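Local structure of purine nucleoside phosphorylase YlmD (Geobacillus stearothermophilus, 6T1B) at residues Val75-His81 / Val104-Leu110; Leu118-Ala124 / Arg263-Gly269; Pro178-Cys184 / Ser240-Cys246. The protein catalyses the phosphorolysis of adenosine, inosine and S-methyl-5'-thioadenosine, also deaminates adenosine, and binds two zinc ions. All coordinates share one frame; numbering follows the deposited sequence.

Overall arrangement
Contact 2 lies in the first mixed sheet. Contact 1 joins that sheet to strand 109-112 of the second. Contact 3 sits in loops after strands 173-176 and 237-239 of the second. Contacts 1 and 2 have centres about 11 Å apart, and both touch the inosine. Strand 118-123 of contact 2 pairs with strand 74-75, which leads into contact 1. Contact 1 also supplies a ligand of the catalytic zinc. Contact 3 holds the second zinc, probably structural; its centre lies about 17 Å from that of contact 2 and about 23 Å from that of contact 1. Along the chain contact 1 closes first. Contact 3 is nested inside contact 2, and the two meet where M264 touches T244.

Contact 1: residues Val75-His81 / Val104-Leu110; sequences VCCEQVH and VPGVDGL. With NOS (inosine), chain B.
With chi1 at -75°, D108 turns its carboxylate away from its own carbonyl carbon and toward the backbone N atoms of V80 and H81. E78 is extended instead, with CG opposite the backbone N (chi1 -173°), and this carries its carboxylate past P105 to G106. There G106 N donates to E78 OE2 at 2.9 Å, on the anti side of the carboxylate. H81 N donates to D108 OD2 at 2.9 Å from the syn side, 28° out of the carboxylate plane. V80 N gives D108 OD1 a weak bond. Two further bonds come from outside: G82 N to OD1, and ND1 of the zinc ligand H143 to OD2. D108 is thus a second-shell residue that holds H143 and the backbone of H81 together.

Segment 75-81 starts at the end of strand 74-75 and runs on as a loop lining the inosine pocket of this YfiH/LACC1-family enzyme. The contact bridges the two mixed sheets: V75 ends strand 74-75 of one, and G109 begins strand 109-112 of the other. A single backbone bridge pairs C77 with V104. V104 N donates to C76 O and E78 N to V104 O, both at 2.9 Å. Q79 N reaches V107 O at 3.0 Å. Alongside these bonds, C77 CB packs on V107 CG2 at 3.5 Å and also meets L110 CD2. V75 CG1 touches both V104 CG2 and L110 CD1.

On the pocket side, Q79 OE1 accepts from C122 N, which helps fix the amide beside the base. That same OE1 lies 3.2 Å from inosine C2. The H81 ring presents an edge to the ribose, with O3' of the inosine near the ring plane and 2.9 Å from H81 CE1. H81 NE2 coordinates the catalytic zinc, which C126 and H143 also bind.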
loop_
_atom_site.group_PDB
_atom_site.type_symbol
_atom_site.label_atom_id
_atom_site.label_comp_id
_atom_site.label_asym_id
_atom_site.label_seq_id
_atom_site.Cartn_x
_atom_site.Cartn_y
_atom_site.Cartn_z
ATOM N N VAL A 75 1.948 -5.547 -12.285
ATOM C CA VAL A 75 2.615 -4.288 -12.609
ATOM C C VAL A 75 3.124 -3.681 -11.314
ATOM O O VAL A 75 2.357 -3.526 -10.363
ATOM C CB VAL A 75 1.676 -3.294 -13.302
ATOM C CG1 VAL A 75 2.450 -2.040 -13.668
ATOM C CG2 VAL A 75 1.035 -3.897 -14.532
ATOM N N CYS A 76 4.415 -3.351 -11.287
ATOM C CA CYS A 76 5.095 -2.778 -10.143
ATOM C C CYS A 76 5.639 -1.405 -10.523
ATOM O O CYS A 76 5.804 -1.076 -11.711
ATOM C CB CYS A 76 6.257 -3.688 -9.725
ATOM S SG CYS A 76 5.729 -5.347 -9.193
ATOM N N CYS A 77 5.976 -0.632 -9.499
ATOM C CA CYS A 77 6.563 0.688 -9.694
ATOM C C CYS A 77 7.775 0.888 -8.800
ATOM O O CYS A 77 8.040 0.118 -7.879
ATOM C CB CYS A 77 5.529 1.795 -9.489
ATOM S SG CYS A 77 4.779 1.898 -7.861
ATOM N N GLU A 78 8.542 1.925 -9.126
ATOM C CA GLU A 78 9.831 2.133 -8.489
ATOM C C GLU A 78 9.694 2.461 -7.016
ATOM O O GLU A 78 10.579 2.112 -6.228
ATOM C CB GLU A 78 10.573 3.262 -9.182
ATOM C CG GLU A 78 11.974 3.440 -8.704
ATOM C CD GLU A 78 12.715 4.555 -9.448
ATOM O OE1 GLU A 78 13.931 4.754 -9.117
ATOM O OE2 GLU A 78 12.156 5.217 -10.349
ATOM N N GLN A 79 8.638 3.170 -6.625
ATOM C CA GLN A 79 8.387 3.565 -5.231
ATOM C C GLN A 79 9.507 4.445 -4.678
ATOM O O GLN A 79 10.291 4.047 -3.817
ATOM C CB GLN A 79 8.104 2.349 -4.346
ATOM C CG GLN A 79 6.861 1.595 -4.774
ATOM C CD GLN A 79 6.502 0.408 -3.898
ATOM O OE1 GLN A 79 6.300 -0.696 -4.386
ATOM N NE2 GLN A 79 6.359 0.654 -2.603
ATOM N N VAL A 80 9.518 5.687 -5.163
ATOM C CA VAL A 80 10.557 6.644 -4.821
ATOM C C VAL A 80 10.219 7.531 -3.634
ATOM O O VAL A 80 10.958 8.482 -3.347
ATOM C CB VAL A 80 10.951 7.506 -6.040
ATOM C CG1 VAL A 80 11.479 6.606 -7.144
ATOM C CG2 VAL A 80 9.785 8.377 -6.506
ATOM N N HIS A 81 9.128 7.210 -2.927
ATOM C CA HIS A 81 8.662 8.014 -1.787
ATOM C C HIS A 81 8.251 9.420 -2.186
ATOM O O HIS A 81 8.409 10.383 -1.435
ATOM C CB HIS A 81 9.673 8.029 -0.636
ATOM C CG HIS A 81 9.644 6.792 0.182
ATOM N ND1 HIS A 81 10.383 5.674 -0.135
ATOM C CD2 HIS A 81 8.923 6.470 1.287
ATOM C CE1 HIS A 81 10.144 4.726 0.754
ATOM N NE2 HIS A 81 9.262 5.183 1.622
ATOM N N VAL A 104 7.606 0.564 -13.295
ATOM C CA VAL A 104 7.182 1.883 -13.753
ATOM C C VAL A 104 8.001 2.914 -12.991
ATOM O O VAL A 104 7.935 2.943 -11.754
ATOM C CB VAL A 104 5.680 2.090 -13.505
ATOM C CG1 VAL A 104 5.251 3.485 -13.924
ATOM C CG2 VAL A 104 4.875 1.036 -14.196
ATOM N N PRO A 105 8.750 3.790 -13.657
ATOM C CA PRO A 105 9.688 4.640 -12.923
ATOM C C PRO A 105 9.038 5.855 -12.281
ATOM O O PRO A 105 8.068 6.425 -12.784
ATOM C CB PRO A 105 10.684 5.077 -14.009
ATOM C CG PRO A 105 9.909 4.999 -15.267
ATOM C CD PRO A 105 8.949 3.868 -15.119
ATOM N N GLY A 106 9.591 6.240 -11.133
ATOM C CA GLY A 106 9.331 7.549 -10.566
ATOM C C GLY A 106 7.977 7.715 -9.910
ATOM O O GLY A 106 7.586 8.856 -9.636
ATOM N N VAL A 107 7.237 6.638 -9.678
ATOM C CA VAL A 107 5.909 6.764 -9.105
ATOM C C VAL A 107 5.766 5.857 -7.892
ATOM O O VAL A 107 6.464 4.847 -7.747
ATOM C CB VAL A 107 4.759 6.529 -10.114
ATOM C CG1 VAL A 107 4.933 7.339 -11.379
ATOM C CG2 VAL A 107 4.608 5.074 -10.444
ATOM N N ASP A 108 4.787 6.202 -7.055
ATOM C CA ASP A 108 4.470 5.516 -5.831
ATOM C C ASP A 108 3.024 5.045 -5.783
ATOM O O ASP A 108 2.596 4.511 -4.757
ATOM C CB ASP A 108 4.797 6.410 -4.621
ATOM C CG ASP A 108 6.288 6.480 -4.384
ATOM O OD1 ASP A 108 6.945 7.248 -5.129
ATOM O OD2 ASP A 108 6.745 5.692 -3.522
ATOM N N GLY A 109 2.281 5.209 -6.856
ATOM C CA GLY A 109 0.960 4.631 -6.919
ATOM C C GLY A 109 0.627 4.292 -8.351
ATOM O O GLY A 109 1.182 4.857 -9.299
ATOM N N LEU A 110 -0.326 3.374 -8.493
ATOM C CA LEU A 110 -0.759 2.895 -9.789
ATOM C C LEU A 110 -2.270 2.750 -9.761
ATOM O O LEU A 110 -2.856 2.509 -8.699
ATOM C CB LEU A 110 -0.195 1.508 -10.109
ATOM C CG LEU A 110 1.317 1.398 -10.180
ATOM C CD1 LEU A 110 1.747 -0.052 -10.301
ATOM C CD2 LEU A 110 1.863 2.252 -11.298
HETATM N N9 NOS B . 11.975 -1.561 -2.145
HETATM C C4 NOS B . 11.112 -1.782 -3.153
HETATM N N3 NOS B . 10.046 -0.967 -3.781
HETATM C C2 NOS B . 9.317 -1.499 -4.898
HETATM N N1 NOS B . 9.596 -2.807 -5.419
HETATM C C6 NOS B . 10.601 -3.628 -4.859
HETATM O O6 NOS B . 10.777 -4.718 -5.331
HETATM C C5 NOS B . 11.368 -3.034 -3.660
HETATM N N7 NOS B . 12.308 -3.557 -2.936
HETATM C C8 NOS B . 12.700 -2.678 -2.017
HETATM C "C5'" NOS B . 8.726 0.565 -0.296
HETATM O "O5'" NOS B . 8.094 0.534 0.981
HETATM C "C4'" NOS B . 10.214 0.765 -0.159
HETATM O "O4'" NOS B . 10.868 -0.495 -0.431
HETATM C "C1'" NOS B . 11.910 -0.311 -1.366
HETATM C "C2'" NOS B . 11.584 0.966 -2.134
HETATM O "O2'" NOS B . 12.777 1.590 -2.590
HETATM C "C3'" NOS B . 10.841 1.802 -1.091
HETATM O "O3'" NOS B . 11.786 2.591 -0.348
#

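Contact 2: residues Leu118-Ala124 / Arg263-Gly269; sequences LLALCFA and RMLAFIG. With NOS (inosine), chain B.
This is an antiparallel strand pair inside a mixed beta sheet. Strand 118-123 lies between strands 74-75 and 264-269, and strand 25-29 flanks the other edge of 264-269. The N-to-C directions of the two short strand segments make 165°, nearly antiparallel. L119 with I268, L121 with A266 and F123 with M264 are hydrogen-bonded pairs, each with two backbone bonds. A120 with F267 and C122 with L265 are the non-hydrogen-bonded pairs between them.

One face carries L119, L121, F123, M264, A266 and I268. L121, A266 and I268 on it pack against strand 138-144. F123 CE2 comes within 3.5 Å of A266 CB, and the F123 ring also meets the ring of the zinc ligand H143. L119 and I268 lie side by side, with CD1 of L119 4.0 Å from CG2 of I268.

The other face carries A120, C122, L265 and F267, and it meets helix 53-67. Here L265 CD2 packs 3.8 Å from A120 CB.

At the C122 end the pair reaches the inosine. C122 SG sits 3.6 Å from C6 of the base, and C122 O accepts from the ribose O5' at 3.1 Å. R263 bends at chi2 (-70°), bringing its guanidinium edge to the sugar. R263 NE donates to O4' in the guanidinium plane, at 3.0 Å and almost straight (175°).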
loop_
_atom_site.group_PDB
_atom_site.type_symbol
_atom_site.label_atom_id
_atom_site.label_comp_id
_atom_site.label_asym_id
_atom_site.label_seq_id
_atom_site.Cartn_x
_atom_site.Cartn_y
_atom_site.Cartn_z
ATOM N N LEU A 118 -2.586 -7.060 -12.148
ATOM C CA LEU A 118 -2.420 -7.041 -10.702
ATOM C C LEU A 118 -1.459 -5.933 -10.323
ATOM O O LEU A 118 -0.261 -6.033 -10.573
ATOM C CB LEU A 118 -1.932 -8.393 -10.173
ATOM C CG LEU A 118 -2.066 -8.521 -8.653
ATOM C CD1 LEU A 118 -3.510 -8.716 -8.216
ATOM C CD2 LEU A 118 -1.168 -9.624 -8.092
ATOM N N LEU A 119 -1.962 -4.870 -9.694
ATOM C CA LEU A 119 -1.098 -3.825 -9.180
ATOM C C LEU A 119 -0.405 -4.384 -7.951
ATOM O O LEU A 119 -1.063 -4.983 -7.086
ATOM C CB LEU A 119 -1.922 -2.597 -8.799
ATOM C CG LEU A 119 -2.858 -2.111 -9.923
ATOM C CD1 LEU A 119 -3.623 -0.896 -9.411
ATOM C CD2 LEU A 119 -2.155 -1.808 -11.187
ATOM N N ALA A 120 0.899 -4.163 -7.828
ATOM C CA ALA A 120 1.682 -4.839 -6.804
ATOM C C ALA A 120 2.750 -3.882 -6.291
ATOM O O ALA A 120 3.672 -3.517 -7.035
ATOM C CB ALA A 120 2.292 -6.111 -7.397
ATOM N N LEU A 121 2.640 -3.495 -5.009
ATOM C CA LEU A 121 3.555 -2.561 -4.368
ATOM C C LEU A 121 4.091 -3.165 -3.062
ATOM O O LEU A 121 3.398 -3.954 -2.406
ATOM C CB LEU A 121 2.880 -1.205 -4.092
ATOM C CG LEU A 121 2.795 -0.235 -5.272
ATOM C CD1 LEU A 121 1.817 -0.556 -6.390
ATOM C CD2 LEU A 121 2.504 1.175 -4.739
ATOM N N CYS A 122 5.316 -2.784 -2.704
ATOM C CA CYS A 122 6.005 -3.352 -1.562
ATOM C C CYS A 122 5.927 -2.458 -0.341
ATOM O O CYS A 122 6.000 -1.225 -0.477
ATOM C CB CYS A 122 7.475 -3.542 -1.920
ATOM S SG CYS A 122 7.799 -4.931 -3.023
ATOM N N PHE A 123 5.843 -3.082 0.846
ATOM C CA PHE A 123 5.611 -2.370 2.089
ATOM C C PHE A 123 6.329 -3.044 3.248
ATOM O O PHE A 123 6.384 -4.273 3.330
ATOM C CB PHE A 123 4.116 -2.349 2.420
ATOM C CG PHE A 123 3.356 -1.491 1.498
ATOM C CD1 PHE A 123 3.227 -0.142 1.763
ATOM C CD2 PHE A 123 2.867 -1.990 0.316
ATOM C CE1 PHE A 123 2.570 0.695 0.876
ATOM C CE2 PHE A 123 2.212 -1.149 -0.579
ATOM C CZ PHE A 123 2.077 0.190 -0.297
ATOM N N ALA A 124 6.798 -2.237 4.211
ATOM C CA ALA A 124 7.252 -2.730 5.507
ATOM C C ALA A 124 7.237 -1.601 6.541
ATOM O O ALA A 124 8.240 -1.308 7.178
ATOM C CB ALA A 124 8.633 -3.361 5.408
ATOM N N ARG A 263 10.102 -7.191 2.427
ATOM C CA ARG A 263 8.910 -6.438 2.099
ATOM C C ARG A 263 7.721 -7.363 1.873
ATOM O O ARG A 263 7.842 -8.416 1.232
ATOM C CB ARG A 263 9.111 -5.627 0.818
ATOM C CG ARG A 263 10.234 -4.620 0.872
ATOM C CD ARG A 263 9.888 -3.473 1.799
ATOM N NE ARG A 263 10.928 -2.452 1.826
ATOM C CZ ARG A 263 11.895 -2.391 2.735
ATOM N NH1 ARG A 263 11.976 -3.286 3.706
ATOM N NH2 ARG A 263 12.805 -1.423 2.679
ATOM N N MET A 264 6.584 -6.956 2.425
ATOM C CA MET A 264 5.324 -7.554 2.037
ATOM C C MET A 264 4.880 -6.943 0.705
ATOM O O MET A 264 5.317 -5.860 0.330
ATOM C CB MET A 264 4.248 -7.256 3.067
ATOM C CG MET A 264 4.450 -7.846 4.455
ATOM S SD MET A 264 5.502 -6.908 5.571
ATOM C CE MET A 264 4.462 -5.489 5.949
ATOM N N LEU A 265 4.000 -7.649 0.000
ATOM C CA LEU A 265 3.392 -7.116 -1.209
ATOM C C LEU A 265 1.929 -6.818 -0.902
ATOM O O LEU A 265 1.204 -7.703 -0.422
ATOM C CB LEU A 265 3.420 -8.134 -2.335
ATOM C CG LEU A 265 3.181 -7.596 -3.737
ATOM C CD1 LEU A 265 4.464 -6.897 -4.226
ATOM C CD2 LEU A 265 2.712 -8.676 -4.674
ATOM N N ALA A 266 1.520 -5.593 -1.175
ATOM C CA ALA A 266 0.112 -5.230 -1.281
ATOM C C ALA A 266 -0.276 -5.367 -2.741
ATOM O O ALA A 266 0.501 -5.026 -3.642
ATOM C CB ALA A 266 -0.102 -3.783 -0.854
ATOM N N PHE A 267 -1.480 -5.870 -2.977
ATOM C CA PHE A 267 -1.874 -6.130 -4.349
ATOM C C PHE A 267 -3.359 -5.882 -4.511
ATOM O O PHE A 267 -4.146 -6.040 -3.565
ATOM C CB PHE A 267 -1.513 -7.551 -4.790
ATOM C CG PHE A 267 -1.994 -8.611 -3.843
ATOM C CD1 PHE A 267 -3.255 -9.170 -3.969
ATOM C CD2 PHE A 267 -1.184 -9.040 -2.800
ATOM C CE1 PHE A 267 -3.686 -10.140 -3.084
ATOM C CE2 PHE A 267 -1.623 -10.013 -1.929
ATOM C CZ PHE A 267 -2.876 -10.542 -2.052
ATOM N N ILE A 268 -3.732 -5.441 -5.702
ATOM C CA ILE A 268 -5.145 -5.357 -6.068
ATOM C C ILE A 268 -5.283 -5.517 -7.576
ATOM O O ILE A 268 -4.516 -4.943 -8.361
ATOM C CB ILE A 268 -5.787 -4.055 -5.547
ATOM C CG1 ILE A 268 -7.302 -4.038 -5.780
ATOM C CG2 ILE A 268 -5.157 -2.806 -6.189
ATOM C CD1 ILE A 268 -8.031 -2.924 -5.016
ATOM N N GLY A 269 -6.309 -6.258 -7.982
ATOM C CA GLY A 269 -6.604 -6.465 -9.389
ATOM C C GLY A 269 -7.955 -7.130 -9.530
ATOM O O GLY A 269 -8.545 -7.573 -8.538
HETATM N N9 NOS B . 11.975 -1.561 -2.145
HETATM C C4 NOS B . 11.112 -1.782 -3.153
HETATM N N3 NOS B . 10.046 -0.967 -3.781
HETATM C C2 NOS B . 9.317 -1.499 -4.898
HETATM N N1 NOS B . 9.596 -2.807 -5.419
HETATM C C6 NOS B . 10.601 -3.628 -4.859
HETATM O O6 NOS B . 10.777 -4.718 -5.331
HETATM C C5 NOS B . 11.368 -3.034 -3.660
HETATM N N7 NOS B . 12.308 -3.557 -2.936
HETATM C C8 NOS B . 12.700 -2.678 -2.017
HETATM C "C5'" NOS B . 8.726 0.565 -0.296
HETATM O "O5'" NOS B . 8.094 0.534 0.981
HETATM C "C4'" NOS B . 10.214 0.765 -0.159
HETATM O "O4'" NOS B . 10.868 -0.495 -0.431
HETATM C "C1'" NOS B . 11.910 -0.311 -1.366
HETATM C "C2'" NOS B . 11.584 0.966 -2.134
HETATM O "O2'" NOS B . 12.777 1.590 -2.590
HETATM C "C3'" NOS B . 10.841 1.802 -1.091
HETATM O "O3'" NOS B . 11.786 2.591 -0.348
#

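Contact 3: residues Pro178-Cys184 / Ser240-Cys246; sequences PAIGPCC and SERCTSC
P178 and R242 lie side by side and point the same way, with P178 CB 3.9 Å from R242 CB. P178 CG also comes 3.7 Å from S240 OG. That hydroxyl accepts from R242 N two residues on, an ST turn, and D4 is its partner outside the loop. A179 follows with its backbone on the other loop. A179 N gives R242 O a weak bond. A179 O accepts from T244 N at 3.1 Å, but the donor sits above the carbonyl plane, 70° out of it. At I180, CB approaches T244 OG1, whose polar partner is D125.

G181 brings the first segment to the zinc site. Its N donates to C243 SG at 3.3 Å. C183 and C184 then direct their CB atoms toward the other segment, and both SG atoms bind the zinc. C184 N closes the turn by bonding back to G181 O. C183 SG lies 3.7 Å from C243 SG, and C184 SG lies 3.6 Å from C246 SG. Together C183, C184, C243 and C246 form a Cys4 zinc site, with two ligands from each loop and C243 and C246 spaced as a CxxC pair.

With SG anti to the backbone N (chi1 176°), C243 reaches the zinc and the backbone N of G181, and its SG also accepts from C246 N at 3.3 Å. Replacing C243 with an alanine would probably leave the zinc with three thiolates and deprive G181 N and C246 N of their acceptor.

The two segments are loops that follow strands 173-176 and 237-239, parallel neighbours at one edge of a mixed sheet. K220 of helix 219-229 bonds to S240 O and R242 O, while F6 of strand 6-8 packs on P178 and S240.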
loop_
_atom_site.group_PDB
_atom_site.type_symbol
_atom_site.label_atom_id
_atom_site.label_comp_id
_atom_site.label_asym_id
_atom_site.label_seq_id
_atom_site.Cartn_x
_atom_site.Cartn_y
_atom_site.Cartn_z
ATOM N N PRO A 178 -2.471 -2.537 6.812
ATOM C CA PRO A 178 -1.493 -2.604 7.907
ATOM C C PRO A 178 -0.277 -1.731 7.640
ATOM O O PRO A 178 0.273 -1.727 6.537
ATOM C CB PRO A 178 -1.124 -4.088 7.948
ATOM C CG PRO A 178 -2.342 -4.783 7.426
ATOM C CD PRO A 178 -2.844 -3.879 6.326
ATOM N N ALA A 179 0.165 -1.039 8.682
ATOM C CA ALA A 179 1.240 -0.062 8.589
ATOM C C ALA A 179 1.717 0.211 9.997
ATOM O O ALA A 179 1.138 -0.269 10.972
ATOM C CB ALA A 179 0.762 1.217 7.904
ATOM N N ILE A 180 2.798 0.968 10.118
ATOM C CA ILE A 180 3.314 1.258 11.443
ATOM C C ILE A 180 2.350 2.207 12.148
ATOM O O ILE A 180 1.857 3.170 11.558
ATOM C CB ILE A 180 4.741 1.817 11.360
ATOM C CG1 ILE A 180 5.391 1.815 12.733
ATOM C CG2 ILE A 180 4.748 3.171 10.711
ATOM C CD1 ILE A 180 6.852 2.172 12.696
ATOM N N GLY A 181 2.086 1.936 13.417
ATOM C CA GLY A 181 1.184 2.749 14.197
ATOM C C GLY A 181 1.915 3.779 15.028
ATOM O O GLY A 181 3.135 3.748 15.181
ATOM N N PRO A 182 1.151 4.718 15.599
ATOM C CA PRO A 182 1.756 5.729 16.471
ATOM C C PRO A 182 2.312 5.122 17.729
ATOM O O PRO A 182 3.143 5.752 18.397
ATOM C CB PRO A 182 0.597 6.685 16.766
ATOM C CG PRO A 182 -0.644 5.861 16.553
ATOM C CD PRO A 182 -0.306 4.873 15.467
ATOM N N CYS A 183 1.849 3.916 18.081
ATOM C CA CYS A 183 2.476 3.125 19.133
ATOM C C CYS A 183 3.983 2.996 18.949
ATOM O O CYS A 183 4.717 2.904 19.939
ATOM C CB CYS A 183 1.847 1.723 19.138
ATOM S SG CYS A 183 1.393 1.049 17.486
ATOM N N CYS A 184 4.453 2.978 17.692
ATOM C CA CYS A 184 5.835 2.660 17.375
ATOM C C CYS A 184 6.548 3.677 16.490
ATOM O O CYS A 184 7.750 3.527 16.269
ATOM C CB CYS A 184 5.905 1.304 16.636
ATOM S SG CYS A 184 5.222 -0.123 17.532
ATOM N N SER A 240 -7.454 -0.621 8.612
ATOM C CA SER A 240 -6.918 -1.713 9.413
ATOM C C SER A 240 -6.298 -1.178 10.698
ATOM O O SER A 240 -5.608 -0.154 10.686
ATOM C CB SER A 240 -5.825 -2.436 8.623
ATOM O OG SER A 240 -5.263 -3.508 9.359
ATOM N N GLU A 241 -6.496 -1.901 11.798
ATOM C CA GLU A 241 -5.857 -1.567 13.062
ATOM C C GLU A 241 -4.501 -2.260 13.232
ATOM O O GLU A 241 -3.843 -2.063 14.263
ATOM C CB GLU A 241 -6.751 -1.947 14.249
ATOM C CG GLU A 241 -8.214 -1.540 14.143
ATOM C CD GLU A 241 -8.472 -0.110 14.550
ATOM O OE1 GLU A 241 -9.645 0.224 14.826
ATOM O OE2 GLU A 241 -7.506 0.681 14.591
ATOM N N ARG A 242 -4.081 -3.073 12.270
ATOM C CA ARG A 242 -2.858 -3.844 12.434
ATOM C C ARG A 242 -1.641 -2.942 12.289
ATOM O O ARG A 242 -1.530 -2.169 11.323
ATOM C CB ARG A 242 -2.799 -4.951 11.388
ATOM C CG ARG A 242 -3.890 -5.981 11.507
ATOM C CD ARG A 242 -3.767 -6.959 10.367
ATOM N NE ARG A 242 -4.782 -8.004 10.378
ATOM C CZ ARG A 242 -4.670 -9.162 11.019
ATOM N NH1 ARG A 242 -3.597 -9.430 11.740
ATOM N NH2 ARG A 242 -5.658 -10.046 10.945
ATOM N N CYS A 243 -0.697 -3.087 13.229
ATOM C CA CYS A 243 0.581 -2.381 13.202
ATOM C C CYS A 243 1.668 -3.354 12.758
ATOM O O CYS A 243 1.840 -4.412 13.374
ATOM C CB CYS A 243 0.947 -1.860 14.602
ATOM S SG CYS A 243 2.578 -1.081 14.695
ATOM N N THR A 244 2.422 -2.967 11.717
ATOM C CA THR A 244 3.501 -3.800 11.190
ATOM C C THR A 244 4.627 -3.973 12.198
ATOM O O THR A 244 5.245 -5.038 12.253
ATOM C CB THR A 244 4.056 -3.199 9.894
ATOM O OG1 THR A 244 4.307 -1.795 10.075
ATOM C CG2 THR A 244 3.080 -3.342 8.796
ATOM N N SER A 245 4.937 -2.915 12.961
ATOM C CA SER A 245 5.974 -3.053 13.966
ATOM C C SER A 245 5.519 -3.962 15.102
ATOM O O SER A 245 6.307 -4.794 15.552
ATOM C CB SER A 245 6.442 -1.689 14.491
ATOM O OG SER A 245 7.237 -1.834 15.663
ATOM N N CYS A 246 4.278 -3.833 15.558
ATOM C CA CYS A 246 3.809 -4.586 16.707
ATOM C C CYS A 246 3.642 -6.065 16.407
ATOM O O CYS A 246 3.944 -6.909 17.244
ATOM C CB CYS A 246 2.453 -4.036 17.151
ATOM S SG CYS A 246 2.546 -2.499 18.135
#